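Local coordinates for viral protein F93 (Sulfolobus turreted icosahedral virus, PDB 2CO5) that probably binds DNA as a winged-helix dimer, and so may regulate transcription in the infected archaeal host, at residues Y6-I9 against N10-I13; I14-V17 against L18-G22; L71-E75 against K76-E80; E83-E86 against F87-I91. One frame throughout, in Å; residues are numbered along the deposited sequence. Where two conformers were deposited one is given.

Contact 1 (Y6-I9 against N10-I13)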
loop_
_atom_site.group_PDB
_atom_site.type_symbol
_atom_site.label_atom_id
_atom_site.label_comp_id
_atom_site.label_asym_id
_atom_site.label_seq_id
_atom_site.Cartn_x
_atom_site.Cartn_y
_atom_site.Cartn_z
ATOM N N TYR B 6 7.042 -5.472 -0.241
ATOM C CA TYR B 6 5.790 -5.930 -0.845
ATOM C C TYR B 6 4.548 -5.174 -0.348
ATOM O O TYR B 6 3.424 -5.482 -0.766
ATOM C CB TYR B 6 5.637 -7.440 -0.688
ATOM C CG TYR B 6 6.682 -8.248 -1.452
ATOM C CD1 TYR B 6 7.325 -9.328 -0.856
ATOM C CD2 TYR B 6 7.022 -7.931 -2.773
ATOM C CE1 TYR B 6 8.282 -10.080 -1.552
ATOM C CE2 TYR B 6 7.979 -8.674 -3.482
ATOM C CZ TYR B 6 8.604 -9.748 -2.864
ATOM O OH TYR B 6 9.556 -10.480 -3.548
ATOM N N MET B 7 4.748 -4.156 0.495
ATOM C CA MET B 7 3.640 -3.346 1.003
ATOM C C MET B 7 3.259 -2.299 -0.031
ATOM O O MET B 7 3.400 -1.098 0.172
ATOM C CB MET B 7 3.979 -2.738 2.366
ATOM C CG MET B 7 4.208 -3.823 3.411
ATOM S SD MET B 7 4.590 -3.260 5.067
ATOM C CE MET B 7 4.663 -4.829 5.935
ATOM N N ARG B 8 2.788 -2.809 -1.158
ATOM C CA ARG B 8 2.286 -2.026 -2.273
ATOM C C ARG B 8 1.009 -2.721 -2.720
ATOM O O ARG B 8 0.938 -3.954 -2.716
ATOM C CB ARG B 8 3.307 -2.007 -3.411
ATOM C CG ARG B 8 4.634 -1.373 -3.021
ATOM C CD ARG B 8 5.696 -1.623 -4.078
ATOM N NE ARG B 8 5.400 -0.965 -5.350
ATOM C CZ ARG B 8 6.093 -1.142 -6.476
ATOM N NH1 ARG B 8 7.139 -1.958 -6.508
ATOM N NH2 ARG B 8 5.738 -0.500 -7.581
ATOM N N ILE B 9 0.008 -1.937 -3.100
ATOM C CA ILE B 9 -1.314 -2.457 -3.388
ATOM C C ILE B 9 -1.288 -3.475 -4.542
ATOM O O ILE B 9 -2.019 -4.456 -4.516
ATOM C CB ILE B 9 -2.323 -1.304 -3.646
ATOM C CG1 ILE B 9 -3.742 -1.744 -3.275
ATOM C CG2 ILE B 9 -2.238 -0.787 -5.087
ATOM C CD1 ILE B 9 -3.915 -2.013 -1.793
ATOM N N ASN B 10 -0.418 -3.259 -5.525
ATOM C CA ASN B 10 -0.370 -4.136 -6.688
ATOM C C ASN B 10 0.172 -5.523 -6.349
ATOM O O ASN B 10 -0.270 -6.518 -6.929
ATOM C CB ASN B 10 0.427 -3.487 -7.820
ATOM C CG ASN B 10 -0.381 -2.450 -8.587
ATOM O OD1 ASN B 10 0.151 -1.728 -9.435
ATOM N ND2 ASN B 10 -1.673 -2.389 -8.313
ATOM N N TYR B 11 1.111 -5.590 -5.402
ATOM C CA TYR B 11 1.592 -6.875 -4.899
ATOM C C TYR B 11 0.486 -7.590 -4.135
ATOM O O TYR B 11 0.276 -8.777 -4.328
ATOM C CB TYR B 11 2.818 -6.711 -3.993
ATOM C CG TYR B 11 4.133 -6.494 -4.720
ATOM C CD1 TYR B 11 4.552 -7.363 -5.726
ATOM C CD2 TYR B 11 4.970 -5.447 -4.378
ATOM C CE1 TYR B 11 5.767 -7.182 -6.374
ATOM C CE2 TYR B 11 6.197 -5.260 -5.017
ATOM C CZ TYR B 11 6.585 -6.129 -6.007
ATOM O OH TYR B 11 7.779 -5.941 -6.656
ATOM N N TYR B 12 -0.215 -6.863 -3.267
ATOM C CA TYR B 12 -1.330 -7.440 -2.519
ATOM C C TYR B 12 -2.381 -7.982 -3.476
ATOM O O TYR B 12 -2.851 -9.101 -3.327
ATOM C CB TYR B 12 -1.965 -6.409 -1.584
ATOM C CG TYR B 12 -3.210 -6.932 -0.903
ATOM C CD1 TYR B 12 -3.117 -7.804 0.181
ATOM C CD2 TYR B 12 -4.483 -6.583 -1.362
ATOM C CE1 TYR B 12 -4.253 -8.303 0.800
ATOM C CE2 TYR B 12 -5.623 -7.081 -0.755
ATOM C CZ TYR B 12 -5.499 -7.947 0.329
ATOM O OH TYR B 12 -6.616 -8.442 0.949
ATOM N N ILE B 13 -2.733 -7.181 -4.469
ATOM C CA ILE B 13 -3.727 -7.573 -5.448
ATOM C C ILE B 13 -3.332 -8.841 -6.212
ATOM O O ILE B 13 -4.158 -9.733 -6.394
ATOM C CB ILE B 13 -4.007 -6.420 -6.426
ATOM C CG1 ILE B 13 -4.844 -5.351 -5.729
ATOM C CG2 ILE B 13 -4.717 -6.932 -7.652
ATOM C CD1 ILE B 13 -4.883 -4.040 -6.458
#
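Arg8 O accepts the first bonds of helix 9-20: Tyr12 N reaches it at 3.2 Å, nearly straight at 169° and in the carbonyl plane, while Tyr11 N makes a weak, strongly bent bond to the same oxygen. One residue on, Ile13 N bonds to Ile9 O at 2.8 Å. Arg8 thus stands at the N-cap and supplies its carbonyl, and before it Met7 forms an inverse gamma turn closed by Arg8 N on Tyr6 O. That turn brings Tyr6 back against the helix. Its CD2 edge points at the face of Tyr11, 3.4 Å above the ring plane and over its centre, in a T-shaped pair with planes at 79°. With CG anti to its carbonyl carbon (chi1 -79°), the Tyr11 ring lies back toward the preceding loop. The Arg8 chain bends at chi3 and passes obliquely by the same ring, NH1 lying 3.7 Å from Tyr11 CE2. Both other tyrosine hydroxyls have partners beyond the turn: Tyr6 OH bonds to Asp57 and Tyr12 OH to His85. Around this N-terminal turn, helix 44-56 packs on Tyr6 and Tyr11 through Leu54, helix 75-92 meets Ile9 through Phe88, and Ile91 of the second subunit rests on Tyr12 and Ile13.

Contact 2 (I14-V17 against L18-G22)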
loop_
_atom_site.group_PDB
_atom_site.type_symbol
_atom_site.label_atom_id
_atom_site.label_comp_id
_atom_site.label_asym_id
_atom_site.label_seq_id
_atom_site.Cartn_x
_atom_site.Cartn_y
_atom_site.Cartn_z
ATOM N N ILE B 14 -2.075 -8.927 -6.647
ATOM C CA ILE B 14 -1.582 -10.119 -7.339
ATOM C C ILE B 14 -1.711 -11.363 -6.454
ATOM O O ILE B 14 -2.248 -12.384 -6.888
ATOM C CB ILE B 14 -0.108 -9.968 -7.784
ATOM C CG1 ILE B 14 -0.002 -8.972 -8.953
ATOM C CG2 ILE B 14 0.462 -11.321 -8.185
ATOM C CD1 ILE B 14 1.418 -8.572 -9.307
ATOM N N LEU B 15 -1.217 -11.270 -5.222
ATOM C CA LEU B 15 -1.289 -12.388 -4.264
ATOM C C LEU B 15 -2.727 -12.776 -3.915
ATOM O O LEU B 15 -3.030 -13.954 -3.725
ATOM C CB LEU B 15 -0.517 -12.046 -2.979
ATOM C CG LEU B 15 0.955 -12.474 -2.902
ATOM C CD1 LEU B 15 1.608 -12.472 -4.261
ATOM C CD2 LEU B 15 1.741 -11.613 -1.912
ATOM N N LYS B 16 -3.606 -11.781 -3.820
ATOM C CA LYS B 16 -5.002 -12.026 -3.471
ATOM C C LYS B 16 -5.717 -12.786 -4.587
ATOM O O LYS B 16 -6.543 -13.660 -4.311
ATOM C CB LYS B 16 -5.715 -10.703 -3.161
ATOM C CG LYS B 16 -7.204 -10.818 -2.763
ATOM C CD LYS B 16 -7.408 -11.628 -1.510
ATOM C CE LYS B 16 -8.877 -11.643 -1.087
ATOM N NZ LYS B 16 -9.137 -12.686 -0.056
ATOM N N VAL B 17 -5.399 -12.447 -5.837
ATOM C CA VAL B 17 -5.990 -13.116 -7.003
ATOM C C VAL B 17 -5.542 -14.583 -7.091
ATOM O O VAL B 17 -6.326 -15.453 -7.472
ATOM C CB VAL B 17 -5.683 -12.347 -8.318
ATOM C CG1 VAL B 17 -5.904 -13.227 -9.554
ATOM C CG2 VAL B 17 -6.543 -11.100 -8.402
ATOM N N LEU B 18 -4.293 -14.849 -6.717
ATOM C CA LEU B 18 -3.801 -16.227 -6.581
ATOM C C LEU B 18 -4.554 -17.011 -5.500
ATOM O O LEU B 18 -5.059 -18.097 -5.766
ATOM C CB LEU B 18 -2.295 -16.241 -6.295
ATOM C CG LEU B 18 -1.408 -16.396 -7.534
ATOM C CD1 LEU B 18 -1.442 -17.840 -8.004
ATOM C CD2 LEU B 18 -1.841 -15.445 -8.645
ATOM N N VAL B 19 -4.632 -16.454 -4.295
ATOM C CA VAL B 19 -5.371 -17.076 -3.182
ATOM C C VAL B 19 -6.845 -17.312 -3.535
ATOM O O VAL B 19 -7.400 -18.371 -3.244
ATOM C CB VAL B 19 -5.285 -16.213 -1.901
ATOM C CG1 VAL B 19 -6.267 -16.702 -0.836
ATOM C CG2 VAL B 19 -3.868 -16.208 -1.366
ATOM N N ILE B 20 -7.462 -16.313 -4.158
ATOM C CA ILE B 20 -8.830 -16.411 -4.683
ATOM C C ILE B 20 -9.020 -17.612 -5.617
ATOM O O ILE B 20 -10.059 -18.267 -5.590
ATOM C CB ILE B 20 -9.215 -15.112 -5.448
ATOM C CG1 ILE B 20 -9.775 -14.063 -4.484
ATOM C CG2 ILE B 20 -10.231 -15.393 -6.528
ATOM C CD1 ILE B 20 -9.994 -12.684 -5.126
ATOM N N ASN B 21 -8.010 -17.882 -6.444
ATOM C CA ASN B 21 -8.054 -18.972 -7.417
ATOM C C ASN B 21 -7.362 -20.235 -6.902
ATOM O O ASN B 21 -6.848 -21.031 -7.686
ATOM C CB ASN B 21 -7.430 -18.509 -8.739
ATOM C CG ASN B 21 -8.310 -17.520 -9.485
ATOM O OD1 ASN B 21 -9.275 -17.910 -10.142
ATOM N ND2 ASN B 21 -7.984 -16.234 -9.384
ATOM N N GLY B 22 -7.362 -20.419 -5.583
ATOM C CA GLY B 22 -6.794 -21.610 -4.961
ATOM C C GLY B 22 -5.295 -21.776 -5.142
ATOM O O GLY B 22 -4.824 -22.897 -5.332
#
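Asn21 turns its side chain back along the helix, chi1 of -72° placing CG next to its own backbone N, while Val17 holds CG1 anti to its N at 162°; the two side chains therefore run side by side in the same direction, with Val17 CG1 3.7 Å from Asn21 ND2. This pose carries ND2 to Val17 O at 2.6 Å, the acceptor lying close to the amide plane. Asn21 N reaches the same oxygen at 3.1 Å from the opposite face of the carbonyl, so a single residue grips Val17 O twice. Lys16 and Ile20 cross at about a right angle, CG to CD1 4.1 Å, beside the backbone bond from Ile20 N to Lys16 O at 2.8 Å. The helix stops here in a Schellman motif: Gly22, with positive phi, is its C-prime residue, Gly22 N returns to Val19 O, and Ser23 N to Leu18 O. Asn21 ND2 also bonds to Glu33 OE1, which ties this helix end to helix 30-38. Helix 9-20 lies here between its neighbours: Ile14 packs on Leu47, Leu50 and Leu54 of helix 44-56, Leu15 and Val19 meet Phe81 of helix 75-92, and Val17 touches Leu30 and Glu33 of helix 30-38.

Contact 3 (L71-E75 against K76-E80)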
loop_
_atom_site.group_PDB
_atom_site.type_symbol
_atom_site.label_atom_id
_atom_site.label_comp_id
_atom_site.label_asym_id
_atom_site.label_seq_id
_atom_site.Cartn_x
_atom_site.Cartn_y
_atom_site.Cartn_z
ATOM N N LEU B 71 1.035 -20.112 -12.878
ATOM C CA LEU B 71 1.551 -19.531 -11.645
ATOM C C LEU B 71 1.028 -20.320 -10.446
ATOM O O LEU B 71 -0.121 -20.758 -10.427
ATOM C CB LEU B 71 1.154 -18.053 -11.523
ATOM C CG LEU B 71 1.773 -17.088 -12.537
ATOM C CD1 LEU B 71 1.221 -15.674 -12.345
ATOM C CD2 LEU B 71 3.311 -17.101 -12.434
ATOM N N PHE B 72 1.902 -20.507 -9.461
ATOM C CA PHE B 72 1.557 -21.136 -8.198
ATOM C C PHE B 72 2.004 -20.230 -7.061
ATOM O O PHE B 72 3.081 -19.633 -7.129
ATOM C CB PHE B 72 2.267 -22.475 -8.051
ATOM C CG PHE B 72 1.842 -23.507 -9.057
ATOM C CD1 PHE B 72 2.472 -23.591 -10.292
ATOM C CD2 PHE B 72 0.826 -24.403 -8.763
ATOM C CE1 PHE B 72 2.087 -24.538 -11.225
ATOM C CE2 PHE B 72 0.440 -25.367 -9.691
ATOM C CZ PHE B 72 1.075 -25.422 -10.928
ATOM N N LEU B 73 1.176 -20.147 -6.021
ATOM C CA LEU B 73 1.543 -19.476 -4.784
ATOM C C LEU B 73 2.227 -20.491 -3.863
ATOM O O LEU B 73 1.656 -21.512 -3.533
ATOM C CB LEU B 73 0.290 -18.893 -4.113
ATOM C CG LEU B 73 0.492 -17.887 -2.978
ATOM C CD1 LEU B 73 1.184 -16.639 -3.483
ATOM C CD2 LEU B 73 -0.839 -17.531 -2.348
ATOM N N THR B 74 3.457 -20.201 -3.457
ATOM C CA THR B 74 4.213 -21.076 -2.569
ATOM C C THR B 74 3.813 -20.877 -1.113
ATOM O O THR B 74 3.080 -19.943 -0.784
ATOM C CB THR B 74 5.726 -20.791 -2.672
ATOM O OG1 THR B 74 5.999 -19.467 -2.175
ATOM C CG2 THR B 74 6.201 -20.918 -4.120
ATOM N N GLU B 75 4.314 -21.753 -0.243
ATOM C CA GLU B 75 4.116 -21.614 1.196
ATOM C C GLU B 75 4.661 -20.276 1.672
ATOM O O GLU B 75 4.031 -19.588 2.473
ATOM C CB GLU B 75 4.823 -22.741 1.946
ATOM C CG GLU B 75 4.235 -24.122 1.716
ATOM C CD GLU B 75 5.115 -25.220 2.275
ATOM O OE1 GLU B 75 5.951 -24.922 3.158
ATOM O OE2 GLU B 75 4.970 -26.380 1.831
ATOM N N LYS B 76 5.844 -19.910 1.167
ATOM C CA LYS B 76 6.449 -18.611 1.462
ATOM C C LYS B 76 5.506 -17.470 1.049
ATOM O O LYS B 76 5.364 -16.474 1.770
ATOM C CB LYS B 76 7.800 -18.474 0.744
ATOM C CG LYS B 76 8.528 -17.140 0.981
ATOM C CD LYS B 76 9.866 -17.073 0.235
ATOM C CE LYS B 76 10.503 -15.695 0.371
ATOM N NZ LYS B 76 11.918 -15.652 -0.106
ATOM N N GLY B 77 4.873 -17.627 -0.112
ATOM C CA GLY B 77 3.965 -16.623 -0.650
ATOM C C GLY B 77 2.662 -16.506 0.103
ATOM O O GLY B 77 2.131 -15.408 0.258
ATOM N N MET B 78 2.128 -17.636 0.557
ATOM C CA MET B 78 0.917 -17.631 1.377
ATOM C C MET B 78 1.184 -16.900 2.689
ATOM O O MET B 78 0.352 -16.113 3.142
ATOM C CB MET B 78 0.443 -19.062 1.653
ATOM C CG MET B 78 -0.857 -19.174 2.463
ATOM S SD MET B 78 -2.326 -18.410 1.723
ATOM C CE MET B 78 -3.542 -18.754 2.992
ATOM N N LYS B 79 2.344 -17.166 3.291
ATOM C CA LYS B 79 2.755 -16.479 4.516
ATOM C C LYS B 79 2.915 -14.973 4.282
ATOM O O LYS B 79 2.557 -14.178 5.145
ATOM C CB LYS B 79 4.060 -17.071 5.067
ATOM C CG LYS B 79 4.455 -16.542 6.446
ATOM C CD LYS B 79 5.627 -17.317 7.034
ATOM C CE LYS B 79 6.013 -16.784 8.410
ATOM N NZ LYS B 79 7.099 -17.579 9.042
ATOM N N GLU B 80 3.450 -14.590 3.125
ATOM C CA GLU B 80 3.582 -13.170 2.769
ATOM C C GLU B 80 2.226 -12.515 2.550
ATOM O O GLU B 80 2.014 -11.370 2.956
ATOM C CB GLU B 80 4.439 -12.997 1.509
ATOM C CG GLU B 80 4.665 -11.533 1.080
ATOM C CD GLU B 80 5.485 -10.736 2.084
ATOM O OE1 GLU B 80 6.505 -11.262 2.580
ATOM O OE2 GLU B 80 5.119 -9.576 2.366
#
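Thr74 and Gly77 meet in an N-cap, where strand 70-73 of the winged-helix sheet gives way to helix 75-92. From Thr74 CB, which lies 3.9 Å from Lys76 N, the side chain forks. OG1 sits between the backbone N and the carbonyl carbon (chi1 66°), a position that aims it into the first helical turn, where it accepts from Gly77 N at 3.0 Å with an N-H...O angle of 150°. OG1 also lies within hydrogen-bonding reach of the carbonyl oxygens of Lys58 and Ile59, either of which can take its single proton, and this ties the cap to the segment before strand 60-63. The other branch, CG2, turns away from the helical turn, and the side chain packs on Arg61 of strand 60-63. Met78 N bonds to Thr74 O at 2.8 Å, nearly along the C=O axis, and Lys79 N to Glu75 O. Leu73 covers this turn, with CD1 against the backbone of Gly77, which has no side chain to stand in the way. Val19 of helix 9-20 touches both Leu73 and Met78. Between these two partners of Val19 the apolar contact is looser, Leu73 CD2 lying 4.4 Å from Met78 SD.

Contact 4 (E83-E86 against F87-I91)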
loop_
_atom_site.group_PDB
_atom_site.type_symbol
_atom_site.label_atom_id
_atom_site.label_comp_id
_atom_site.label_asym_id
_atom_site.label_seq_id
_atom_site.Cartn_x
_atom_site.Cartn_y
_atom_site.Cartn_z
ATOM N N GLU B 83 0.669 -11.881 5.910
ATOM C CA GLU B 83 1.317 -10.694 6.461
ATOM C C GLU B 83 0.808 -9.402 5.813
ATOM O O GLU B 83 0.486 -8.442 6.510
ATOM C CB GLU B 83 2.835 -10.780 6.309
ATOM C CG GLU B 83 3.481 -11.854 7.166
ATOM C CD GLU B 83 4.995 -11.779 7.146
ATOM O OE1 GLU B 83 5.540 -10.688 7.442
ATOM O OE2 GLU B 83 5.639 -12.810 6.840
ATOM N N LEU B 84 0.738 -9.385 4.485
ATOM C CA LEU B 84 0.275 -8.198 3.762
ATOM C C LEU B 84 -1.186 -7.884 4.048
ATOM O O LEU B 84 -1.557 -6.724 4.208
ATOM C CB LEU B 84 0.449 -8.369 2.256
ATOM C CG LEU B 84 1.836 -8.140 1.666
ATOM C CD1 LEU B 84 1.771 -8.346 0.158
ATOM C CD2 LEU B 84 2.341 -6.744 1.998
ATOM N N HIS B 85 -2.008 -8.927 4.087
ATOM C CA HIS B 85 -3.425 -8.780 4.359
ATOM C C HIS B 85 -3.656 -8.163 5.730
ATOM O O HIS B 85 -4.506 -7.280 5.889
ATOM C CB HIS B 85 -4.136 -10.132 4.279
ATOM C CG HIS B 85 -5.588 -10.060 4.624
ATOM N ND1 HIS B 85 -6.456 -9.194 3.994
ATOM C CD2 HIS B 85 -6.321 -10.721 5.550
ATOM C CE1 HIS B 85 -7.664 -9.330 4.511
ATOM N NE2 HIS B 85 -7.609 -10.250 5.457
ATOM N N GLU B 86 -2.916 -8.636 6.724
ATOM C CA GLU B 86 -3.048 -8.091 8.073
ATOM C C GLU B 86 -2.561 -6.649 8.113
ATOM O O GLU B 86 -3.183 -5.804 8.747
ATOM C CB GLU B 86 -2.292 -8.942 9.095
ATOM C CG GLU B 86 -2.897 -10.330 9.332
ATOM C CD GLU B 86 -4.354 -10.287 9.764
ATOM O OE1 GLU B 86 -4.671 -9.576 10.742
ATOM O OE2 GLU B 86 -5.181 -10.971 9.122
ATOM N N PHE B 87 -1.459 -6.367 7.420
ATOM C CA PHE B 87 -0.926 -5.008 7.364
ATOM C C PHE B 87 -1.957 -4.022 6.781
ATOM O O PHE B 87 -2.286 -3.011 7.411
ATOM C CB PHE B 87 0.370 -4.965 6.550
ATOM C CG PHE B 87 0.797 -3.572 6.186
ATOM C CD1 PHE B 87 1.442 -2.767 7.117
ATOM C CD2 PHE B 87 0.523 -3.054 4.927
ATOM C CE1 PHE B 87 1.824 -1.475 6.793
ATOM C CE2 PHE B 87 0.902 -1.770 4.593
ATOM C CZ PHE B 87 1.554 -0.975 5.529
ATOM N N PHE B 88 -2.465 -4.326 5.588
ATOM C CA PHE B 88 -3.413 -3.431 4.905
ATOM C C PHE B 88 -4.740 -3.302 5.647
ATOM O O PHE B 88 -5.328 -2.227 5.691
ATOM C CB PHE B 88 -3.650 -3.876 3.455
ATOM C CG PHE B 88 -2.584 -3.402 2.493
ATOM C CD1 PHE B 88 -1.703 -4.296 1.907
ATOM C CD2 PHE B 88 -2.466 -2.057 2.184
ATOM C CE1 PHE B 88 -0.726 -3.863 1.037
ATOM C CE2 PHE B 88 -1.486 -1.614 1.312
ATOM C CZ PHE B 88 -0.609 -2.526 0.739
ATOM N N LYS B 89 -5.197 -4.388 6.254
ATOM C CA LYS B 89 -6.405 -4.350 7.063
ATOM C C LYS B 89 -6.211 -3.379 8.231
ATOM O O LYS B 89 -7.076 -2.553 8.501
ATOM C CB LYS B 89 -6.747 -5.754 7.564
ATOM C CG LYS B 89 -8.069 -5.866 8.293
ATOM C CD LYS B 89 -8.361 -7.310 8.668
ATOM C CE LYS B 89 -9.573 -7.408 9.582
ATOM N NZ LYS B 89 -9.949 -8.821 9.863
ATOM N N LYS B 90 -5.055 -3.468 8.891
ATOM C CA LYS B 90 -4.726 -2.604 10.024
ATOM C C LYS B 90 -4.682 -1.119 9.658
ATOM O O LYS B 90 -5.159 -0.287 10.422
ATOM C CB LYS B 90 -3.390 -3.028 10.659
ATOM C CG LYS B 90 -2.888 -2.116 11.776
ATOM C CD LYS B 90 -1.662 -2.701 12.491
ATOM C CE LYS B 90 -0.443 -2.769 11.570
ATOM N NZ LYS B 90 0.826 -3.011 12.315
ATOM N N ILE B 91 -4.105 -0.777 8.510
ATOM C CA ILE B 91 -3.949 0.642 8.157
ATOM C C ILE B 91 -5.097 1.223 7.326
ATOM O O ILE B 91 -5.266 2.436 7.286
ATOM C CB ILE B 91 -2.581 0.947 7.475
ATOM C CG1 ILE B 91 -2.466 0.280 6.106
ATOM C CG2 ILE B 91 -1.429 0.531 8.387
ATOM C CD1 ILE B 91 -1.466 0.974 5.200
#
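Leu84 and Phe88 make the close-packed side of this helical turn. Leu84 O takes Phe88 N at 2.9 Å in an almost straight bond of 175°, and Phe88 CD1 lies 3.3 Å from the same oxygen. With chi1 at -82° the ring turns away from its own carbonyl and back toward Leu84, whose CD2 stands 4.3 Å from Phe88 CE1. Phe87, its CG anti to the backbone N, sets CB 3.5 Å from Glu83 O, with Leu84 O at the edge of its ring, and lays its CD2 edge over the face of Phe88. This is the C-terminal half of helix 75-92, the long helix that follows the wing in this winged-helix protein and lies at the dimer interface: Phe88 touches Val92 of the second subunit, Phe87 touches its Ile40, and Lys90 NZ bonds to its Phe38 O. The other flank, bearing Glu83, Glu86 and Lys89, is exposed and looser. Lys89 runs out fully extended past the ring of His85 (bonded through ND1 to Tyr12), Lys89 CD 4.4 Å from His85 NE2, while Glu86 folds at chi2; Glu86 OE2 and Lys89 NZ stay 5.3 Å apart, their opposite charges not in contact.

From the N terminus, contact 1 turns the leading loop into helix 9-20, and contact 2 carries that helix to its end with no residues between. Contact 3 follows after strand 24-26, helices 30-38 and 44-56, and strand 60-63, turning strand 70-73 into helix 75-92, which contact 4 continues toward the C terminus. All four are local and in series; none nests within or crosses another. In space the N-terminal loop and helix 9-20 pack along strand 70-73 and helix 75-92: Leu15 meets Leu84, Met7 packs on Leu84 and Phe87, Tyr6 touches Glu80, and Leu18 touches Leu71. Contacts 1, 2 and 4 reach the second subunit; contact 3 does not.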